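Local atomic coordinates of tyrocidine synthetase 3 (Brevibacillus brevis, PDB entry 2JGP), a protein that forms part of a nonribosomal peptide synthetase, pairing a peptidyl carrier domain with a condensation domain that probably makes a peptide bond in tyrocidine biosynthesis. Residues M125-K130 against P445-A450; Q163-D168 against Q252-A257; P285-P290 against K343-E348; F434-E439 against A469-E474. One frame throughout, in Å; residues are numbered along the deposited sequence.

Interaction 1. Residues M125-K130 against P445-A450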
# COMPACT_ATOMS: atom_id res chain seq x y z
N MET A 125 17.57 -15.33 -2.07
CA MET A 125 16.84 -16.56 -1.79
C MET A 125 17.83 -17.71 -1.77
O MET A 125 18.62 -17.86 -2.69
CB MET A 125 15.80 -16.80 -2.88
CG MET A 125 14.92 -18.02 -2.67
SD MET A 125 13.42 -17.93 -3.66
CE MET A 125 14.12 -17.75 -5.30
N LEU A 126 17.79 -18.50 -0.70
CA LEU A 126 18.57 -19.73 -0.61
C LEU A 126 17.81 -20.86 -1.32
O LEU A 126 16.68 -21.17 -0.94
CB LEU A 126 18.84 -20.12 0.85
CG LEU A 126 19.60 -21.44 1.06
CD1 LEU A 126 21.00 -21.37 0.44
CD2 LEU A 126 19.69 -21.79 2.54
N ILE A 127 18.44 -21.45 -2.33
CA ILE A 127 17.86 -22.56 -3.07
C ILE A 127 18.67 -23.82 -2.80
O ILE A 127 19.85 -23.88 -3.14
CB ILE A 127 17.85 -22.29 -4.59
CG1 ILE A 127 17.06 -21.01 -4.90
CG2 ILE A 127 17.24 -23.49 -5.33
CD1 ILE A 127 17.01 -20.67 -6.38
N GLU A 128 18.03 -24.80 -2.17
CA GLU A 128 18.66 -26.07 -1.85
C GLU A 128 18.02 -27.19 -2.66
O GLU A 128 16.85 -27.53 -2.46
CB GLU A 128 18.55 -26.36 -0.35
CG GLU A 128 19.51 -25.52 0.49
CD GLU A 128 19.07 -25.38 1.93
OE1 GLU A 128 17.96 -24.84 2.17
OE2 GLU A 128 19.84 -25.78 2.83
N GLY A 129 18.79 -27.75 -3.59
CA GLY A 129 18.30 -28.77 -4.52
C GLY A 129 19.10 -28.76 -5.80
O GLY A 129 20.15 -28.12 -5.88
N LYS A 130 18.59 -29.44 -6.82
CA LYS A 130 19.35 -29.66 -8.06
C LYS A 130 19.65 -28.35 -8.80
O LYS A 130 20.81 -27.98 -8.96
CB LYS A 130 18.63 -30.66 -8.98
CG LYS A 130 18.35 -32.02 -8.35
CD LYS A 130 19.62 -32.73 -7.85
CE LYS A 130 20.55 -33.13 -8.99
NZ LYS A 130 21.66 -34.00 -8.52
N PRO A 445 9.81 -28.51 -7.74
CA PRO A 445 9.83 -29.97 -7.91
C PRO A 445 11.07 -30.66 -7.30
O PRO A 445 10.92 -31.67 -6.61
CB PRO A 445 9.81 -30.15 -9.44
CG PRO A 445 10.06 -28.80 -10.02
CD PRO A 445 9.54 -27.83 -9.02
N GLU A 446 12.25 -30.11 -7.56
CA GLU A 446 13.51 -30.71 -7.12
C GLU A 446 14.28 -29.84 -6.12
O GLU A 446 15.42 -30.17 -5.76
CB GLU A 446 14.40 -31.00 -8.33
CG GLU A 446 13.79 -31.97 -9.36
CD GLU A 446 13.99 -33.44 -9.00
OE1 GLU A 446 14.37 -33.75 -7.85
OE2 GLU A 446 13.76 -34.29 -9.88
N CYS A 447 13.68 -28.74 -5.67
CA CYS A 447 14.37 -27.78 -4.80
C CYS A 447 13.48 -27.25 -3.67
O CYS A 447 12.26 -27.42 -3.68
CB CYS A 447 14.87 -26.60 -5.63
SG CYS A 447 16.18 -27.01 -6.80
N THR A 448 14.13 -26.61 -2.70
CA THR A 448 13.44 -25.94 -1.59
C THR A 448 13.93 -24.50 -1.48
O THR A 448 15.13 -24.24 -1.43
CB THR A 448 13.70 -26.67 -0.26
OG1 THR A 448 15.10 -26.71 0.01
CG2 THR A 448 13.15 -28.08 -0.30
N LEU A 449 12.98 -23.56 -1.42
CA LEU A 449 13.29 -22.13 -1.42
C LEU A 449 13.14 -21.54 -0.02
O LEU A 449 12.17 -21.83 0.68
CB LEU A 449 12.35 -21.41 -2.38
CG LEU A 449 12.17 -22.03 -3.77
CD1 LEU A 449 11.22 -21.20 -4.61
CD2 LEU A 449 13.51 -22.20 -4.47
N ALA A 450 14.09 -20.70 0.38
CA ALA A 450 14.05 -20.07 1.70
C ALA A 450 14.88 -18.79 1.71
O ALA A 450 15.66 -18.55 0.79
CB ALA A 450 14.56 -21.04 2.76

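Interaction 2. Residues Q163-D168 against Q252-A257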
# COMPACT_ATOMS: atom_id res chain seq x y z
N GLN A 163 7.99 7.05 -20.26
CA GLN A 163 8.26 5.63 -20.37
C GLN A 163 8.53 5.26 -21.82
O GLN A 163 7.76 5.62 -22.71
CB GLN A 163 7.07 4.82 -19.88
CG GLN A 163 6.68 5.10 -18.46
CD GLN A 163 5.61 4.16 -17.97
OE1 GLN A 163 5.89 3.00 -17.64
NE2 GLN A 163 4.36 4.63 -17.95
N ASN A 164 9.64 4.57 -22.03
CA ASN A 164 10.02 4.07 -23.34
C ASN A 164 9.94 2.55 -23.27
O ASN A 164 10.73 1.90 -22.59
CB ASN A 164 11.44 4.55 -23.68
CG ASN A 164 11.83 4.28 -25.12
OD1 ASN A 164 11.11 3.64 -25.87
ND2 ASN A 164 13.01 4.78 -25.50
N ILE A 165 8.94 1.98 -23.95
CA ILE A 165 8.66 0.55 -23.87
C ILE A 165 9.38 -0.14 -25.02
O ILE A 165 9.16 0.20 -26.18
CB ILE A 165 7.15 0.25 -23.98
CG1 ILE A 165 6.34 1.15 -23.03
CG2 ILE A 165 6.87 -1.22 -23.68
CD1 ILE A 165 6.69 1.00 -21.60
N HIS A 166 10.22 -1.12 -24.69
CA HIS A 166 11.01 -1.81 -25.70
C HIS A 166 10.44 -3.17 -26.06
O HIS A 166 10.11 -3.98 -25.19
CB HIS A 166 12.47 -1.95 -25.25
CG HIS A 166 13.14 -0.63 -24.99
ND1 HIS A 166 13.75 0.10 -25.99
CD2 HIS A 166 13.27 0.09 -23.86
CE1 HIS A 166 14.25 1.21 -25.47
NE2 HIS A 166 13.97 1.23 -24.18
N GLU A 167 10.26 -3.36 -27.36
CA GLU A 167 9.98 -4.64 -28.01
C GLU A 167 10.67 -5.84 -27.35
O GLU A 167 10.01 -6.74 -26.83
CB GLU A 167 10.40 -4.56 -29.50
CG GLU A 167 10.71 -3.13 -30.08
CD GLU A 167 11.98 -2.47 -29.49
OE1 GLU A 167 13.01 -3.15 -29.31
OE2 GLU A 167 11.94 -1.25 -29.22
N ASP A 168 12.00 -5.84 -27.41
CA ASP A 168 12.85 -6.89 -26.85
C ASP A 168 14.01 -6.20 -26.13
O ASP A 168 14.38 -5.10 -26.50
CB ASP A 168 13.44 -7.78 -27.95
CG ASP A 168 12.38 -8.60 -28.67
OD1 ASP A 168 11.74 -9.46 -28.04
OD2 ASP A 168 12.21 -8.38 -29.89
N GLN A 252 -1.88 -3.17 -18.93
CA GLN A 252 -0.47 -2.99 -18.58
C GLN A 252 -0.24 -1.66 -17.87
O GLN A 252 -1.12 -0.82 -17.78
CB GLN A 252 0.42 -3.11 -19.83
CG GLN A 252 0.97 -4.52 -20.05
CD GLN A 252 2.10 -4.87 -19.09
OE1 GLN A 252 2.51 -4.05 -18.25
NE2 GLN A 252 2.61 -6.10 -19.21
N TYR A 253 0.96 -1.49 -17.31
CA TYR A 253 1.25 -0.29 -16.52
C TYR A 253 1.05 0.99 -17.33
O TYR A 253 0.50 1.96 -16.82
CB TYR A 253 2.67 -0.31 -15.93
CG TYR A 253 2.84 0.72 -14.84
CD1 TYR A 253 2.40 0.46 -13.55
CD2 TYR A 253 3.39 1.97 -15.10
CE1 TYR A 253 2.52 1.40 -12.54
CE2 TYR A 253 3.53 2.91 -14.10
CZ TYR A 253 3.09 2.62 -12.82
OH TYR A 253 3.22 3.55 -11.81
N LYS A 254 1.46 0.99 -18.60
CA LYS A 254 1.33 2.20 -19.42
C LYS A 254 -0.13 2.62 -19.60
O LYS A 254 -0.43 3.80 -19.73
CB LYS A 254 2.02 2.04 -20.78
CG LYS A 254 1.39 1.05 -21.74
CD LYS A 254 2.28 0.92 -22.97
CE LYS A 254 1.59 0.18 -24.10
NZ LYS A 254 1.33 -1.24 -23.77
N ASP A 255 -1.04 1.64 -19.57
CA ASP A 255 -2.48 1.90 -19.63
C ASP A 255 -2.92 2.68 -18.39
O ASP A 255 -3.67 3.66 -18.48
CB ASP A 255 -3.28 0.60 -19.74
CG ASP A 255 -2.95 -0.21 -20.98
OD1 ASP A 255 -2.72 0.38 -22.06
OD2 ASP A 255 -2.95 -1.47 -20.88
N PHE A 256 -2.45 2.23 -17.23
CA PHE A 256 -2.69 2.93 -15.97
C PHE A 256 -2.10 4.34 -16.01
O PHE A 256 -2.77 5.29 -15.61
CB PHE A 256 -2.13 2.14 -14.78
CG PHE A 256 -1.98 2.96 -13.52
CD1 PHE A 256 -3.09 3.31 -12.76
CD2 PHE A 256 -0.73 3.37 -13.09
CE1 PHE A 256 -2.96 4.06 -11.61
CE2 PHE A 256 -0.58 4.12 -11.95
CZ PHE A 256 -1.69 4.47 -11.20
N ALA A 257 -0.85 4.47 -16.46
CA ALA A 257 -0.18 5.77 -16.52
C ALA A 257 -0.87 6.78 -17.45
O ALA A 257 -1.03 7.96 -17.11
CB ALA A 257 1.29 5.60 -16.93

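Interaction 3. Residues P285-P290 against K343-E348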
# COMPACT_ATOMS: atom_id res chain seq x y z
N PRO A 285 -1.06 19.15 12.44
CA PRO A 285 -0.32 18.80 13.65
C PRO A 285 1.00 18.08 13.38
O PRO A 285 1.07 17.24 12.48
CB PRO A 285 -1.29 17.87 14.37
CG PRO A 285 -2.05 17.22 13.29
CD PRO A 285 -2.20 18.25 12.22
N VAL A 286 2.02 18.40 14.17
CA VAL A 286 3.29 17.69 14.13
C VAL A 286 3.36 16.78 15.35
O VAL A 286 3.20 17.24 16.48
CB VAL A 286 4.48 18.67 14.14
CG1 VAL A 286 5.79 17.92 13.99
CG2 VAL A 286 4.32 19.71 13.04
N LEU A 287 3.59 15.48 15.12
CA LEU A 287 3.66 14.49 16.19
C LEU A 287 4.82 14.80 17.14
O LEU A 287 5.95 14.94 16.70
CB LEU A 287 3.83 13.09 15.61
CG LEU A 287 3.83 11.89 16.57
CD1 LEU A 287 2.48 11.73 17.26
CD2 LEU A 287 4.20 10.63 15.82
N ASN A 288 4.52 14.89 18.43
CA ASN A 288 5.54 15.19 19.43
C ASN A 288 5.82 14.00 20.32
O ASN A 288 5.56 14.03 21.52
CB ASN A 288 5.12 16.40 20.26
CG ASN A 288 6.19 16.85 21.24
OD1 ASN A 288 5.89 17.16 22.39
ND2 ASN A 288 7.44 16.87 20.80
N LEU A 289 6.35 12.93 19.73
CA LEU A 289 6.76 11.77 20.50
C LEU A 289 7.94 12.14 21.37
O LEU A 289 8.82 12.88 20.94
CB LEU A 289 7.17 10.61 19.59
CG LEU A 289 6.05 9.80 18.95
CD1 LEU A 289 6.67 8.75 18.03
CD2 LEU A 289 5.17 9.16 20.02
N PRO A 290 7.96 11.62 22.61
CA PRO A 290 9.13 11.85 23.44
C PRO A 290 10.23 10.95 22.92
O PRO A 290 9.99 9.79 22.62
CB PRO A 290 8.67 11.42 24.83
CG PRO A 290 7.63 10.43 24.59
CD PRO A 290 6.96 10.80 23.30
N LYS A 343 -1.28 9.12 23.72
CA LYS A 343 -0.83 9.05 25.11
C LYS A 343 0.67 9.35 25.24
O LYS A 343 1.08 10.07 26.15
CB LYS A 343 -1.18 7.69 25.72
CG LYS A 343 -2.67 7.56 26.03
CD LYS A 343 -3.00 6.24 26.72
CE LYS A 343 -4.50 6.12 26.94
NZ LYS A 343 -5.01 7.17 27.86
N TYR A 344 1.48 8.81 24.33
CA TYR A 344 2.91 9.11 24.31
C TYR A 344 3.18 10.57 24.00
O TYR A 344 4.00 11.21 24.67
CB TYR A 344 3.65 8.20 23.31
CG TYR A 344 4.20 6.96 23.97
CD1 TYR A 344 3.37 5.91 24.31
CD2 TYR A 344 5.56 6.86 24.28
CE1 TYR A 344 3.87 4.78 24.94
CE2 TYR A 344 6.07 5.74 24.91
CZ TYR A 344 5.22 4.70 25.24
OH TYR A 344 5.72 3.58 25.86
N ALA A 345 2.48 11.10 23.00
CA ALA A 345 2.73 12.45 22.51
C ALA A 345 2.02 13.54 23.31
O ALA A 345 2.38 14.71 23.20
CB ALA A 345 2.34 12.54 21.04
N GLY A 346 1.00 13.17 24.08
CA GLY A 346 0.16 14.15 24.78
C GLY A 346 -0.59 15.04 23.81
O GLY A 346 -0.70 16.25 24.03
N GLN A 347 -1.08 14.44 22.73
CA GLN A 347 -1.78 15.15 21.66
C GLN A 347 -3.10 14.45 21.34
O GLN A 347 -3.25 13.25 21.58
CB GLN A 347 -0.91 15.21 20.41
CG GLN A 347 0.30 16.11 20.53
CD GLN A 347 1.17 16.10 19.30
OE1 GLN A 347 1.50 15.03 18.78
NE2 GLN A 347 1.53 17.28 18.81
N GLU A 348 -4.04 15.21 20.78
CA GLU A 348 -5.38 14.70 20.47
C GLU A 348 -5.75 14.92 19.00
O GLU A 348 -6.92 14.89 18.64
CB GLU A 348 -6.40 15.37 21.39
CG GLU A 348 -6.06 15.25 22.87
CD GLU A 348 -7.22 15.61 23.76
OE1 GLU A 348 -7.39 14.94 24.81
OE2 GLU A 348 -7.98 16.53 23.42

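Interaction 4. Residues F434-E439 against A469-E474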
# COMPACT_ATOMS: atom_id res chain seq x y z
N PHE A 434 -0.61 -3.32 8.13
CA PHE A 434 -1.15 -4.60 8.61
C PHE A 434 -1.10 -5.62 7.47
O PHE A 434 -1.57 -5.34 6.37
CB PHE A 434 -2.58 -4.41 9.14
CG PHE A 434 -3.27 -5.70 9.50
CD1 PHE A 434 -2.77 -6.52 10.51
CD2 PHE A 434 -4.41 -6.11 8.82
CE1 PHE A 434 -3.39 -7.71 10.84
CE2 PHE A 434 -5.05 -7.30 9.15
CZ PHE A 434 -4.53 -8.11 10.16
N GLN A 435 -0.52 -6.79 7.74
CA GLN A 435 -0.34 -7.83 6.72
C GLN A 435 -0.79 -9.20 7.24
O GLN A 435 -1.00 -9.37 8.44
CB GLN A 435 1.13 -7.91 6.29
CG GLN A 435 1.87 -6.57 6.18
CD GLN A 435 2.62 -6.19 7.45
OE1 GLN A 435 2.24 -5.25 8.16
NE2 GLN A 435 3.69 -6.92 7.74
N ASN A 436 -0.94 -10.16 6.33
CA ASN A 436 -1.34 -11.53 6.67
C ASN A 436 -0.24 -12.57 6.37
O ASN A 436 -0.42 -13.44 5.51
CB ASN A 436 -2.62 -11.92 5.92
CG ASN A 436 -3.87 -11.31 6.53
OD1 ASN A 436 -4.58 -10.54 5.88
ND2 ASN A 436 -4.16 -11.67 7.77
N SER A 437 0.88 -12.46 7.08
CA SER A 437 1.98 -13.44 6.99
C SER A 437 2.48 -13.65 5.56
O SER A 437 2.15 -12.86 4.67
CB SER A 437 1.53 -14.79 7.58
OG SER A 437 2.63 -15.67 7.76
N THR A 438 3.31 -14.67 5.35
CA THR A 438 3.64 -15.19 4.01
C THR A 438 4.82 -16.16 4.04
O THR A 438 5.98 -15.75 4.06
CB THR A 438 3.91 -14.07 2.96
OG1 THR A 438 2.67 -13.53 2.49
CG2 THR A 438 4.67 -14.63 1.75
N GLU A 439 4.48 -17.45 4.11
CA GLU A 439 5.34 -18.57 3.70
C GLU A 439 6.87 -18.40 3.77
O GLU A 439 7.43 -17.50 3.14
CB GLU A 439 4.95 -18.96 2.27
CG GLU A 439 5.42 -20.34 1.84
CD GLU A 439 4.60 -20.89 0.69
OE1 GLU A 439 4.29 -20.12 -0.24
OE2 GLU A 439 4.27 -22.09 0.72
N ALA A 469 1.68 -4.55 12.09
CA ALA A 469 0.98 -5.70 12.65
C ALA A 469 0.98 -6.80 11.59
O ALA A 469 0.69 -6.54 10.42
CB ALA A 469 -0.43 -5.32 13.05
N THR A 470 1.32 -8.02 12.00
CA THR A 470 1.33 -9.16 11.08
C THR A 470 0.60 -10.35 11.70
O THR A 470 0.95 -10.82 12.78
CB THR A 470 2.78 -9.58 10.73
OG1 THR A 470 3.47 -8.45 10.17
CG2 THR A 470 2.79 -10.73 9.73
N GLU A 471 -0.43 -10.83 11.00
CA GLU A 471 -1.20 -11.99 11.45
C GLU A 471 -0.47 -13.26 11.02
O GLU A 471 -0.45 -13.60 9.84
CB GLU A 471 -2.61 -11.94 10.87
CG GLU A 471 -3.54 -12.99 11.45
CD GLU A 471 -4.95 -12.47 11.69
OE1 GLU A 471 -5.59 -11.96 10.75
OE2 GLU A 471 -5.41 -12.58 12.84
N GLU A 472 0.14 -13.95 11.98
CA GLU A 472 1.11 -15.02 11.70
C GLU A 472 0.57 -16.45 11.77
O GLU A 472 1.34 -17.40 11.66
CB GLU A 472 2.33 -14.88 12.63
CG GLU A 472 3.36 -13.85 12.17
CD GLU A 472 4.20 -14.32 10.99
OE1 GLU A 472 3.96 -15.43 10.47
OE2 GLU A 472 5.10 -13.56 10.57
N ARG A 473 -0.75 -16.59 11.94
CA ARG A 473 -1.46 -17.88 11.96
C ARG A 473 -1.75 -18.36 13.39
O ARG A 473 -2.88 -18.74 13.69
CB ARG A 473 -0.78 -18.98 11.12
CG ARG A 473 0.13 -19.98 11.88
CD ARG A 473 1.11 -20.69 10.95
NE ARG A 473 2.06 -21.50 11.71
CZ ARG A 473 3.14 -22.10 11.20
NH1 ARG A 473 3.43 -22.00 9.90
NH2 ARG A 473 3.93 -22.82 11.99
N GLU A 474 -0.75 -18.32 14.27
CA GLU A 474 -0.94 -18.68 15.67
C GLU A 474 -0.96 -17.45 16.59
O GLU A 474 -1.13 -17.59 17.80
CB GLU A 474 0.10 -19.72 16.14
CG GLU A 474 1.54 -19.22 16.33
CD GLU A 474 2.29 -19.09 15.02
OE1 GLU A 474 3.23 -19.89 14.78
OE2 GLU A 474 1.95 -18.18 14.23

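Interaction 1. Residues M125-K130 against P445-A450
Four backbone hydrogen bonds join Leu-126 to Ala-450 and Glu-128 to Thr-448 as two antiparallel hydrogen-bonded pairs, attaching strand 447-451 to strand 123-129 at the edge of a five-stranded mixed sheet. This is the crossover characteristic of condensation domains, in which an excursion from the C-terminal subdomain adds a strand to the sheet of the N-terminal one. The bond from Leu-126 N to Ala-450 O is short at 2.6 Å, whereas that from Glu-128 N to Thr-448 O is 3.0 Å and almost straight (176°). Glu-128 O is gripped twice, by Thr-448 N at 2.9 Å and by the hydroxyl Thr-448 OG1 at 3.1 Å. The hydroxyl meets a lone pair in the carbonyl plane, and chi1 of 58° sets OG1 between the backbone N and carbonyl carbon of Thr-448, turned toward Glu-128 O across the strand pair. Past Gly-129 a further bond, from Lys-130 N to Glu-446 O, is weak.

On the face bearing Ile-127 and Leu-449 the two side chains run alongside each other, with Ile-127 CG1 3.8 Å from Leu-449 CD2; helix 227-241 covers this face through Leu-234 and Val-238. Met-125 bends at its thioether and lays SD 3.9 Å from Leu-449 CB. At the other end, Cys-447 SG rests 3.5 Å from Gly-129 C.

Interaction 2. Residues Q163-D168 against Q252-A257
Gln-163 turns its CG beside its own backbone N (chi1 -58°) and then runs straight on (chi2 -173°), carrying the amide across to the first turn of helix 253-263. There it comes to the edge of the Tyr-253 ring: OE1 lies near the ring plane, 3.7 Å from Tyr-253 CD2, and amide and ring stand nearly upright to each other, their planes 77° apart. The nitrogen end reaches past the ring to Ala-257, with NE2 3.4 Å from Ala-257 CB. No hydrogen bond links the two segments, and the buried polar ends are satisfied by other parts of the chain. Gln-163 NE2 bonds to Pro-98 O on the adjoining strand, Gln-103 NE2 reaches Gln-163 OE1 weakly, and the hydroxyl of Tyr-253 meets Met-370 O and Ser-100 OG. The bond to Pro-98 O helps to fix the amide, which meets the helix by van der Waals contact alone.

Two residues further along the strand, and so on the same side, Ile-165 CG1 sits 4.1 Å from Lys-254 CD, touching the aliphatic stem of the lysine while its ammonium pairs with Glu-148. The helix itself begins at Gln-252, the N-cap residue, whose backbone N donates to Asp-255 OD2 at 2.8 Å; this is the half of a capping box in which the N3 side chain turns back to the N-cap. The whole is strand-on-helix packing, in which the middle strand of the small antiparallel sheet 97-98, 160-165 and 152-157 covers the start of helix 253-263 within the condensation domain.

Interaction 3. Residues P285-P290 against K343-E348
Gln-347 and the extended loop 285-290 make the polar part of this contact, a loop packed against a helix C-terminus that is followed by a glycine of positive phi. Helix 329-345 of the condensation domain ends at Ala-345, and Gly-346 leads the chain out of it so that Gln-347 faces the loop. Its side-chain amide then bridges two peptide groups, much as a neighbouring strand's backbone would. NE2 gives a nearly straight bond (174°) to Val-286 O at 2.9 Å, with the acceptor in the amide plane, while OE1 takes Asn-288 N at 3.0 Å from above the carbonyl plane. Because one bond needs a donor and the other an acceptor, they settle which way round the amide lies. An extended chain beyond CG (chi2 178°) carries the group that far.

Apolar contacts follow along the last helical turn. Leu-287 CD1 touches Ala-345 CB at 3.9 Å, and Leu-289 swings CD2 to 3.7 Å from Tyr-344 CB. Pro-290 crosses the Tyr-344 side chain at about a right angle, CG 4.1 Å from CD2. The ring also meets Phe-495 of helix 489-508 edge-to-face.

One CA-H...O contact, Ala-345 CA to Asn-288 O at 3.4 Å, joins the backbones, and Pro-290 CD packs 3.3 Å from Tyr-344 O.

Interaction 4. Residues F434-E439 against A469-E474
Phe-434 and Glu-471 approach at a slant, the carboxylate oxygen OE1 lying near the ring plane at its edge, 4.0 Å from Phe-434 CZ. Ring and carboxylate planes are 68° apart. With its CG anti to the backbone N (chi1 173°), the ring leans toward the adjacent strand, where CD1 touches Ala-469 CB at 3.7 Å. Asn-436 instead runs beside Glu-471 and points the same way, its amide nearly coplanar with the carboxylate; ND2 makes only a weak hydrogen bond to OE1, at 3.3 Å. The other oxygen, Glu-471 OE2, is held by His-319. Further on, Ser-437 OG donates to Glu-472 OE1 at 3.0 Å, striking it from well above the carboxylate plane.

The backbones that carry them run parallel: Gln-435 N bonds to Ala-469 O at 3.0 Å, and Glu-471 N returns to Gln-435 O at 3.0 Å and 174°. Strand 430-435 thereby forms one edge of a four-stranded mixed sheet, with strand 465-471 between it and strand 476-483. Helix 329-345 covers the face of Phe-434 and Ala-469 through Leu-329, Tyr-330 and Leu-333, while helix 312-325 lies against Glu-471.

How the interactions relate
All four contacts belong to the condensation domain, and interactions 1 and 4 are the most closely tied. The chain leaves the sheet of interaction 4 after strand 430-435, pairs as strand 447-451 in interaction 1, and returns as strand 465-471; the centres of interactions 1 and 4 are 23 Å apart, their nearest atoms about 7 Å. This excursion couples the two subdomains. Strand 213-220, next to 123-129 in interaction 1's sheet, leads into HHxxxDG, the conserved active-site motif of condensation domains. Helix 329-345 joins interactions 3 and 4: its C-terminal end is in the first and its N-terminal part covers the second. Interaction 2 lies 44 Å from interaction 3, centre to centre, across the chain's centre.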